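Local coordinates for protein DsrH (Allochromatium vinosum, PDB 2HY5) that forms part of the DsrEFH complex and probably takes part in sulfur transfer during the intracellular oxidation of stored sulfur, at residues C[19-24]-C[51-56]. Residues are numbered along the deposited sequence; the frame is centred on the assembly and turned at random.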
ATOM      1  N   SER C  19       2.500  -9.525  14.458  1.00 11.78           N
ATOM      2  CA  SER C  19       3.196  -8.603  15.347  1.00 11.89           C
ATOM      3  C   SER C  19       2.265  -8.158  16.473  1.00 11.40           C
ATOM      4  O   SER C  19       2.674  -8.040  17.626  1.00 10.38           O
ATOM      5  CB  SER C  19       3.683  -7.378  14.573  1.00 20.35           C
ATOM      6  OG  SER C  19       4.563  -7.760  13.531  1.00 24.43           O
ATOM      7  N   CYS C  20       1.006  -7.913  16.128  1.00  9.22           N
ATOM      8  CA  CYS C  20       0.025  -7.482  17.114  1.00  9.69           C
ATOM      9  C   CYS C  20      -0.137  -8.522  18.214  1.00 11.49           C
ATOM     10  O   CYS C  20      -0.044  -8.207  19.405  1.00 10.38           O
ATOM     11  CB  CYS C  20      -1.328  -7.243  16.447  1.00 11.40           C
ATOM     12  SG  CYS C  20      -2.679  -6.997  17.626  1.00 12.56           S
ATOM     13  N   LEU C  21      -0.367  -9.766  17.811  1.00 13.04           N
ATOM     14  CA  LEU C  21      -0.560 -10.849  18.767  1.00 14.48           C
ATOM     15  C   LEU C  21       0.655 -11.087  19.654  1.00 15.52           C
ATOM     16  O   LEU C  21       0.527 -11.610  20.762  1.00 17.45           O
ATOM     17  CB  LEU C  21      -0.937 -12.139  18.030  1.00 13.01           C
ATOM     18  CG  LEU C  21      -2.257 -12.088  17.252  1.00 13.48           C
ATOM     19  CD1 LEU C  21      -2.557 -13.461  16.672  1.00 16.56           C
ATOM     20  CD2 LEU C  21      -3.392 -11.644  18.168  1.00 13.46           C
ATOM     21  N   LYS C  22       1.832 -10.703  19.169  1.00 13.80           N
ATOM     22  CA  LYS C  22       3.056 -10.874  19.942  1.00 13.47           C
ATOM     23  C   LYS C  22       3.196  -9.820  21.039  1.00 13.60           C
ATOM     24  O   LYS C  22       3.652 -10.122  22.146  1.00 15.46           O
ATOM     25  CB  LYS C  22       4.285 -10.798  19.031  1.00 15.45           C
ATOM     26  CG  LYS C  22       5.594 -10.740  19.803  1.00 18.38           C
ATOM     27  CD  LYS C  22       6.806 -10.715  18.891  1.00 20.46           C
ATOM     28  CE  LYS C  22       8.086 -10.581  19.709  1.00 22.89           C
ATOM     29  NZ  LYS C  22       9.317 -10.619  18.873  1.00 23.33           N
ATOM     30  N   PHE C  23       2.793  -8.590  20.743  1.00 12.41           N
ATOM     31  CA  PHE C  23       2.937  -7.509  21.713  1.00 10.38           C
ATOM     32  C   PHE C  23       1.710  -7.176  22.555  1.00 10.82           C
ATOM     33  O   PHE C  23       1.833  -6.511  23.581  1.00 12.48           O
ATOM     34  CB  PHE C  23       3.442  -6.245  21.010  1.00 10.68           C
ATOM     35  CG  PHE C  23       4.822  -6.388  20.428  1.00 11.00           C
ATOM     36  CD1 PHE C  23       5.002  -6.670  19.079  1.00 11.52           C
ATOM     37  CD2 PHE C  23       5.942  -6.264  21.239  1.00 10.84           C
ATOM     38  CE1 PHE C  23       6.277  -6.836  18.550  1.00 11.76           C
ATOM     39  CE2 PHE C  23       7.222  -6.429  20.722  1.00 11.10           C
ATOM     40  CZ  PHE C  23       7.391  -6.711  19.374  1.00 13.51           C
ATOM     41  N   ALA C  24       0.532  -7.624  22.134  1.00 10.16           N
ATOM     42  CA  ALA C  24      -0.683  -7.360  22.901  1.00  9.38           C
ATOM     43  C   ALA C  24      -0.569  -8.109  24.223  1.00 11.02           C
ATOM     44  O   ALA C  24      -0.145  -9.262  24.247  1.00 12.15           O
ATOM     45  CB  ALA C  24      -1.905  -7.839  22.134  1.00 12.57           C
ATOM     46  N   THR C  51      -6.583 -18.759  17.789  1.00 16.33           N
ATOM     47  CA  THR C  51      -7.259 -19.442  18.886  1.00 17.26           C
ATOM     48  C   THR C  51      -6.435 -19.316  20.164  1.00 18.37           C
ATOM     49  O   THR C  51      -6.979 -19.088  21.244  1.00 17.13           O
ATOM     50  CB  THR C  51      -7.483 -20.930  18.562  1.00 19.33           C
ATOM     51  OG1 THR C  51      -8.319 -21.043  17.402  1.00 20.49           O
ATOM     52  CG2 THR C  51      -8.153 -21.638  19.734  1.00 18.57           C
ATOM     53  N   GLU C  52      -5.119 -19.461  20.037  1.00 14.38           N
ATOM     54  CA  GLU C  52      -4.237 -19.336  21.190  1.00 16.64           C
ATOM     55  C   GLU C  52      -4.363 -17.941  21.797  1.00 14.89           C
ATOM     56  O   GLU C  52      -4.353 -17.784  23.015  1.00 15.53           O
ATOM     57  CB  GLU C  52      -2.785 -19.591  20.778  1.00 62.90           C
ATOM     58  CG  GLU C  52      -2.243 -20.946  21.206  1.00 70.87           C
ATOM     59  CD  GLU C  52      -2.085 -21.064  22.711  1.00 73.75           C
ATOM     60  OE1 GLU C  52      -3.099 -20.960  23.433  1.00 77.33           O
ATOM     61  OE2 GLU C  52      -0.940 -21.260  23.174  1.00 77.54           O
ATOM     62  N   ALA C  53      -4.487 -16.932  20.941  1.00 13.63           N
ATOM     63  CA  ALA C  53      -4.607 -15.549  21.394  1.00 13.60           C
ATOM     64  C   ALA C  53      -5.865 -15.331  22.229  1.00 13.24           C
ATOM     65  O   ALA C  53      -5.867 -14.532  23.168  1.00 13.41           O
ATOM     66  CB  ALA C  53      -4.604 -14.606  20.195  1.00 14.28           C
ATOM     67  N   LEU C  54      -6.936 -16.040  21.886  1.00 15.51           N
ATOM     68  CA  LEU C  54      -8.194 -15.925  22.617  1.00 15.51           C
ATOM     69  C   LEU C  54      -7.987 -16.261  24.086  1.00 16.43           C
ATOM     70  O   LEU C  54      -8.800 -15.904  24.939  1.00 18.73           O
ATOM     71  CB  LEU C  54      -9.242 -16.863  22.014  1.00 17.58           C
ATOM     72  CG  LEU C  54      -9.844 -16.421  20.680  1.00 16.66           C
ATOM     73  CD1 LEU C  54     -10.692 -17.539  20.095  1.00 19.08           C
ATOM     74  CD2 LEU C  54     -10.679 -15.166  20.900  1.00 18.67           C
ATOM     75  N   GLY C  55      -6.887 -16.948  24.375  1.00 20.09           N
ATOM     76  CA  GLY C  55      -6.583 -17.327  25.742  1.00 22.31           C
ATOM     77  C   GLY C  55      -6.227 -16.165  26.651  1.00 22.79           C
ATOM     78  O   GLY C  55      -6.390 -16.261  27.865  1.00 24.19           O
ATOM     79  N   LYS C  56      -5.743 -15.063  26.087  1.00 20.97           N
ATOM     80  CA  LYS C  56      -5.387 -13.919  26.919  1.00 20.84           C
ATOM     81  C   LYS C  56      -5.922 -12.583  26.420  1.00 18.28           C
ATOM     82  O   LYS C  56      -5.898 -11.593  27.147  1.00 19.48           O
ATOM     83  CB  LYS C  56      -3.862 -13.832  27.090  1.00 54.37           C
ATOM     84  CG  LYS C  56      -3.085 -13.202  25.934  1.00 57.41           C
ATOM     85  CD  LYS C  56      -3.167 -14.011  24.652  1.00 61.87           C
ATOM     86  CE  LYS C  56      -1.937 -13.769  23.781  1.00 63.66           C
ATOM     87  NZ  LYS C  56      -1.636 -12.321  23.586  1.00 66.37           N
TER
HETATM   88  O   HOH W   1       1.188 -11.659  23.365  1.00 43.77           O
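L21 and A53 meet where the C-terminal ends of helices 16-23 and 47-53 lie beside each other on one side of a parallel beta-sheet with helices packed against it, the alpha/beta fold of DsrE-like proteins. The tight part is small and apolar. L21 has CG anti to its own carbonyl carbon (chi1 -63°), and its CD2 branch reaches across to A53, touching the CB methyl at 3.8 Å. The small A53 side chain points at the other helix, and the backbones come close here, with CA of L21 6.7 Å from CA of A53. Nearby, L21 and A24 also touch L57, while C20 and A24 rest on H5 of strand 3-7, tying this end of helix 16-23 to the sheet.

Toward the helix ends the packing gives way to a looser, water-mediated link. The CA atoms of A24 and K56 are 9.0 Å apart, and the lysine chain spans that gap, its CG wedged between backbone N and carbonyl carbon (chi1 81°) and its chain bent again at chi2 and chi4. The bends carry NZ near the carbonyls of L21, in the last turn, and A24, just past the helix, 3.5 Å from A24 O, where its positive charge would suit the negative end of the helix dipole. K56 also pairs through its backbone with G27, and the far side of helix 16-23 faces dsrF, where K22 makes a salt bridge with D85 of that chain. One water joins the two segments: it accepts from K56 NZ at 2.9 Å and lies 2.9 Å from A24 O and 2.7 Å from L21 O, with more acceptors around it than it has protons.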